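Local coordinates for penicillin-binding protein 2B (Streptococcus pneumoniae, PDB 2WAD) that is thought to form peptide cross-links between adjacent glycan strands of peptidoglycan, as a penicillin-binding transpeptidase of the elongasome that makes peripheral peptidoglycan, at residues A[97-102]-A[209-214]; A[80-83]-A[87-90]. All blocks are in the same frame, centred on the assembly; numbering follows the deposited sequence.

Contact 1 (A[97-102]-A[209-214])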
loop_
_atom_site.group_PDB
_atom_site.type_symbol
_atom_site.label_atom_id
_atom_site.label_comp_id
_atom_site.label_asym_id
_atom_site.label_seq_id
_atom_site.Cartn_x
_atom_site.Cartn_y
_atom_site.Cartn_z
ATOM N N ALA A 97 2.234 35.446 -26.008
ATOM C CA ALA A 97 3.103 34.269 -26.131
ATOM C C ALA A 97 4.435 34.664 -26.754
ATOM O O ALA A 97 5.473 34.293 -26.233
ATOM C CB ALA A 97 2.447 33.188 -26.973
ATOM N N LYS A 98 4.394 35.442 -27.833
ATOM C CA LYS A 98 5.604 35.805 -28.564
ATOM C C LYS A 98 6.462 36.939 -27.995
ATOM O O LYS A 98 7.649 36.999 -28.302
ATOM C CB LYS A 98 5.319 36.027 -30.051
ATOM C CG LYS A 98 4.586 37.283 -30.369
ATOM C CD LYS A 98 3.701 37.046 -31.576
ATOM C CE LYS A 98 4.144 37.864 -32.757
ATOM N NZ LYS A 98 3.035 38.764 -33.227
ATOM N N LYS A 99 5.877 37.825 -27.187
ATOM C CA LYS A 99 6.662 38.694 -26.301
ATOM C C LYS A 99 7.409 37.843 -25.256
ATOM O O LYS A 99 8.535 38.146 -24.862
ATOM C CB LYS A 99 5.777 39.709 -25.566
ATOM C CG LYS A 99 5.331 40.919 -26.365
ATOM C CD LYS A 99 6.380 42.029 -26.343
ATOM C CE LYS A 99 6.234 42.947 -25.144
ATOM N NZ LYS A 99 7.118 44.141 -25.360
ATOM N N LEU A 100 6.762 36.779 -24.800
ATOM C CA LEU A 100 7.334 35.931 -23.759
ATOM C C LEU A 100 8.483 35.086 -24.299
ATOM O O LEU A 100 9.441 34.789 -23.584
ATOM C CB LEU A 100 6.261 35.020 -23.150
ATOM C CG LEU A 100 6.752 34.200 -21.955
ATOM C CD1 LEU A 100 7.245 35.141 -20.874
ATOM C CD2 LEU A 100 5.676 33.270 -21.399
ATOM N N LEU A 101 8.381 34.676 -25.556
ATOM C CA LEU A 101 9.408 33.820 -26.135
ATOM C C LEU A 101 10.774 34.516 -26.157
ATOM O O LEU A 101 11.810 33.856 -26.166
ATOM C CB LEU A 101 9.021 33.374 -27.548
ATOM C CG LEU A 101 9.959 32.349 -28.188
ATOM C CD1 LEU A 101 10.231 31.176 -27.243
ATOM C CD2 LEU A 101 9.418 31.902 -29.540
ATOM N N THR A 102 10.786 35.844 -26.170
ATOM C CA THR A 102 12.051 36.560 -26.130
ATOM C C THR A 102 12.801 36.279 -24.825
ATOM O O THR A 102 14.029 36.345 -24.793
ATOM C CB THR A 102 11.885 38.075 -26.395
ATOM O OG1 THR A 102 10.913 38.608 -25.495
ATOM C CG2 THR A 102 11.371 38.323 -27.801
ATOM N N SER A 209 7.751 42.302 -16.824
ATOM C CA SER A 209 6.501 41.541 -16.816
ATOM C C SER A 209 5.260 42.417 -16.932
ATOM O O SER A 209 4.243 42.001 -17.491
ATOM C CB SER A 209 6.409 40.633 -15.588
ATOM O OG SER A 209 6.513 41.373 -14.386
ATOM N N LYS A 210 5.351 43.650 -16.443
ATOM C CA LYS A 210 4.290 44.635 -16.666
ATOM C C LYS A 210 3.924 44.851 -18.137
ATOM O O LYS A 210 2.860 45.401 -18.432
ATOM C CB LYS A 210 4.692 45.979 -16.056
ATOM C CG LYS A 210 5.959 46.569 -16.677
ATOM C CD LYS A 210 5.931 48.090 -16.686
ATOM C CE LYS A 210 7.339 48.677 -16.718
ATOM N NZ LYS A 210 8.109 48.288 -15.507
ATOM N N GLU A 211 4.813 44.481 -19.060
ATOM C CA GLU A 211 4.573 44.736 -20.478
ATOM C C GLU A 211 3.619 43.696 -21.040
ATOM O O GLU A 211 3.001 43.920 -22.088
ATOM C CB GLU A 211 5.873 44.695 -21.265
ATOM C CG GLU A 211 6.688 45.982 -21.224
ATOM C CD GLU A 211 8.071 45.787 -21.831
ATOM O OE1 GLU A 211 8.276 44.761 -22.532
ATOM O OE2 GLU A 211 8.961 46.630 -21.605
ATOM N N MET A 212 3.491 42.592 -20.300
ATOM C CA MET A 212 2.690 41.428 -20.681
ATOM C C MET A 212 1.510 41.185 -19.725
ATOM O O MET A 212 1.691 40.671 -18.625
ATOM C CB MET A 212 3.567 40.167 -20.656
ATOM C CG MET A 212 4.715 40.149 -21.662
ATOM S SD MET A 212 5.691 38.637 -21.462
ATOM C CE MET A 212 6.730 39.022 -20.058
ATOM N N PRO A 213 0.293 41.533 -20.146
ATOM C CA PRO A 213 -0.876 41.305 -19.300
ATOM C C PRO A 213 -0.977 39.884 -18.756
ATOM O O PRO A 213 -0.886 38.913 -19.513
ATOM C CB PRO A 213 -2.054 41.614 -20.236
ATOM C CG PRO A 213 -1.485 42.620 -21.193
ATOM C CD PRO A 213 -0.058 42.222 -21.403
ATOM N N GLY A 214 -1.155 39.767 -17.444
ATOM C CA GLY A 214 -1.431 38.476 -16.856
ATOM C C GLY A 214 -0.156 37.804 -16.393
ATOM O O GLY A 214 -0.187 36.949 -15.507
#
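M212 lays its thioether across the flank of L100, and this apolar touch supplies the buried half of the contact. The sulfur SD stands 3.9 Å from L100 CD1 and equally close to L100 CA, while the terminal methyl CE lies 4.0 Å from L100 CD1. The two side chains cross at about a right angle. A bend at the last torsion of M212 (chi3 -80°) turns CE toward that leucine branch after an extended CA-CB-CG-SD run. Nearer the surface, K99 adds its aliphatic base, with CB 4.1 Å from M212 CG.

In the fold, this joins the C-terminal part of helix 90-100 to the link between helix 199-208 and strand 215-225, within the N-terminal dimerisation-type domain and away from the transpeptidase active site. On the other side of the helix, A97 and L101 rest on L177 of helix 169-182.

The charged part is solvent-exposed. K99 is folded at both chi2 and chi3, which carries its ammonium over to E211, and NZ donates to OE1 of E211 at 3.1 Å in a salt bridge. The nitrogen approaches from above the carboxylate, 48° out of its plane. E211 is extended beyond CG, so its carboxylate reaches out to meet the lysine, whose side chain it crosses at about a right angle.

Contact 2 (A[80-83]-A[87-90]); sequences VSFT and KMTA
A Met-aromatic contact links the end of strand 72-83, the central strand of a three-stranded antiparallel sheet, to the loop that leads into helix 90-100. Its partners are F82 on the strand and M88 two residues before the helix. The sulfur meets the ring at its edge: SD lies 4.8 Å from the F82 centroid and 73° off the ring normal, so the face is not used. The side chains come from opposite directions. F82 holds CG anti to its own nitrogen (chi1 -179°), while the extended chain of M88 brings its S-CH3 end alongside the CZ-CE1 edge of the phenyl group.

Around the pair, L93 of the helix touches both side chains, I96 also packs on M88, and I192 and I215 lie against F82. This places the ring between the sheet and the helix. Just past M88, T89 occupies the N-cap position, where its OG1 accepts a hydrogen bond from the backbone N of D92 and fixes the start of the helix.

The closest approach is SD of M88 to CZ of F82, 3.5 Å; the methyl CE follows the same rim, 3.9 Å from CZ and 4.0 Å from CE1 of F82.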
loop_
_atom_site.group_PDB
_atom_site.type_symbol
_atom_site.label_atom_id
_atom_site.label_comp_id
_atom_site.label_asym_id
_atom_site.label_seq_id
_atom_site.Cartn_x
_atom_site.Cartn_y
_atom_site.Cartn_z
ATOM N N VAL A 80 7.116 31.063 -14.014
ATOM C CA VAL A 80 6.292 32.016 -14.755
ATOM C C VAL A 80 4.819 31.638 -14.611
ATOM O O VAL A 80 4.441 30.514 -14.951
ATOM C CB VAL A 80 6.659 32.108 -16.249
ATOM C CG1 VAL A 80 5.714 33.077 -16.961
ATOM C CG2 VAL A 80 8.095 32.577 -16.405
ATOM N N SER A 81 4.010 32.574 -14.106
ATOM C CA SER A 81 2.579 32.348 -13.896
ATOM C C SER A 81 1.787 33.198 -14.877
ATOM O O SER A 81 2.218 34.307 -15.206
ATOM C CB SER A 81 2.157 32.749 -12.483
ATOM O OG SER A 81 2.374 31.697 -11.568
ATOM N N PHE A 82 0.641 32.678 -15.322
ATOM C CA PHE A 82 -0.283 33.441 -16.160
ATOM C C PHE A 82 -1.669 33.498 -15.544
ATOM O O PHE A 82 -2.263 32.471 -15.239
ATOM C CB PHE A 82 -0.383 32.841 -17.557
ATOM C CG PHE A 82 -1.296 33.604 -18.481
ATOM C CD1 PHE A 82 -1.054 34.936 -18.773
ATOM C CD2 PHE A 82 -2.393 32.982 -19.069
ATOM C CE1 PHE A 82 -1.878 35.636 -19.634
ATOM C CE2 PHE A 82 -3.229 33.684 -19.932
ATOM C CZ PHE A 82 -2.970 35.012 -20.213
ATOM N N THR A 83 -2.175 34.708 -15.358
ATOM C CA THR A 83 -3.521 34.916 -14.850
ATOM C C THR A 83 -4.359 35.421 -16.013
ATOM O O THR A 83 -4.029 36.442 -16.599
ATOM C CB THR A 83 -3.490 35.958 -13.734
ATOM O OG1 THR A 83 -2.985 35.312 -12.563
ATOM C CG2 THR A 83 -4.883 36.523 -13.447
ATOM N N LYS A 87 -11.493 38.664 -21.064
ATOM C CA LYS A 87 -11.512 39.536 -22.239
ATOM C C LYS A 87 -10.399 39.338 -23.277
ATOM O O LYS A 87 -10.483 39.847 -24.398
ATOM C CB LYS A 87 -11.636 40.994 -21.804
ATOM C CG LYS A 87 -12.990 41.315 -21.158
ATOM C CD LYS A 87 -13.164 42.814 -20.869
ATOM C CE LYS A 87 -11.911 43.481 -20.265
ATOM N NZ LYS A 87 -11.905 43.764 -18.789
ATOM N N MET A 88 -9.382 38.557 -22.930
ATOM C CA MET A 88 -8.320 38.196 -23.875
ATOM C C MET A 88 -8.803 37.388 -25.072
ATOM O O MET A 88 -9.309 36.294 -24.909
ATOM C CB MET A 88 -7.217 37.429 -23.150
ATOM C CG MET A 88 -6.369 38.332 -22.276
ATOM S SD MET A 88 -5.445 37.393 -21.081
ATOM C CE MET A 88 -4.381 38.674 -20.415
ATOM N N THR A 89 -8.664 37.933 -26.273
ATOM C CA THR A 89 -8.962 37.165 -27.479
ATOM C C THR A 89 -7.842 36.139 -27.667
ATOM O O THR A 89 -6.869 36.131 -26.905
ATOM C CB THR A 89 -9.062 38.054 -28.730
ATOM O OG1 THR A 89 -7.856 38.815 -28.881
ATOM C CG2 THR A 89 -10.265 39.004 -28.660
ATOM N N ALA A 90 -7.982 35.269 -28.666
ATOM C CA ALA A 90 -6.929 34.309 -28.990
ATOM C C ALA A 90 -5.719 35.072 -29.559
ATOM O O ALA A 90 -4.567 34.669 -29.396
ATOM C CB ALA A 90 -7.444 33.293 -29.995
#

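Overall arrangement
Contact 1 joins helix 90-100 to the loop before strand 215-225, and contact 2 joins strand 72-83 to the loop before that helix, with centres about 10 Å apart. Both are partly buried: in contact 2 F82 is buried and M88 partly exposed, in contact 1 L100 and M212 are buried and K99 and E211 exposed. Each uses a methionine thioether, but the partner differs, an aromatic edge in contact 2 and an aliphatic branch in contact 1. Contact 2 is wholly apolar; contact 1 adds an exposed ion pair. They meet where 209-214 runs into strand 215-225: G214 O lies 3.0 Å from T83 N, probably a hydrogen bond, and P213 O sits 3.4 Å from F82 CE1.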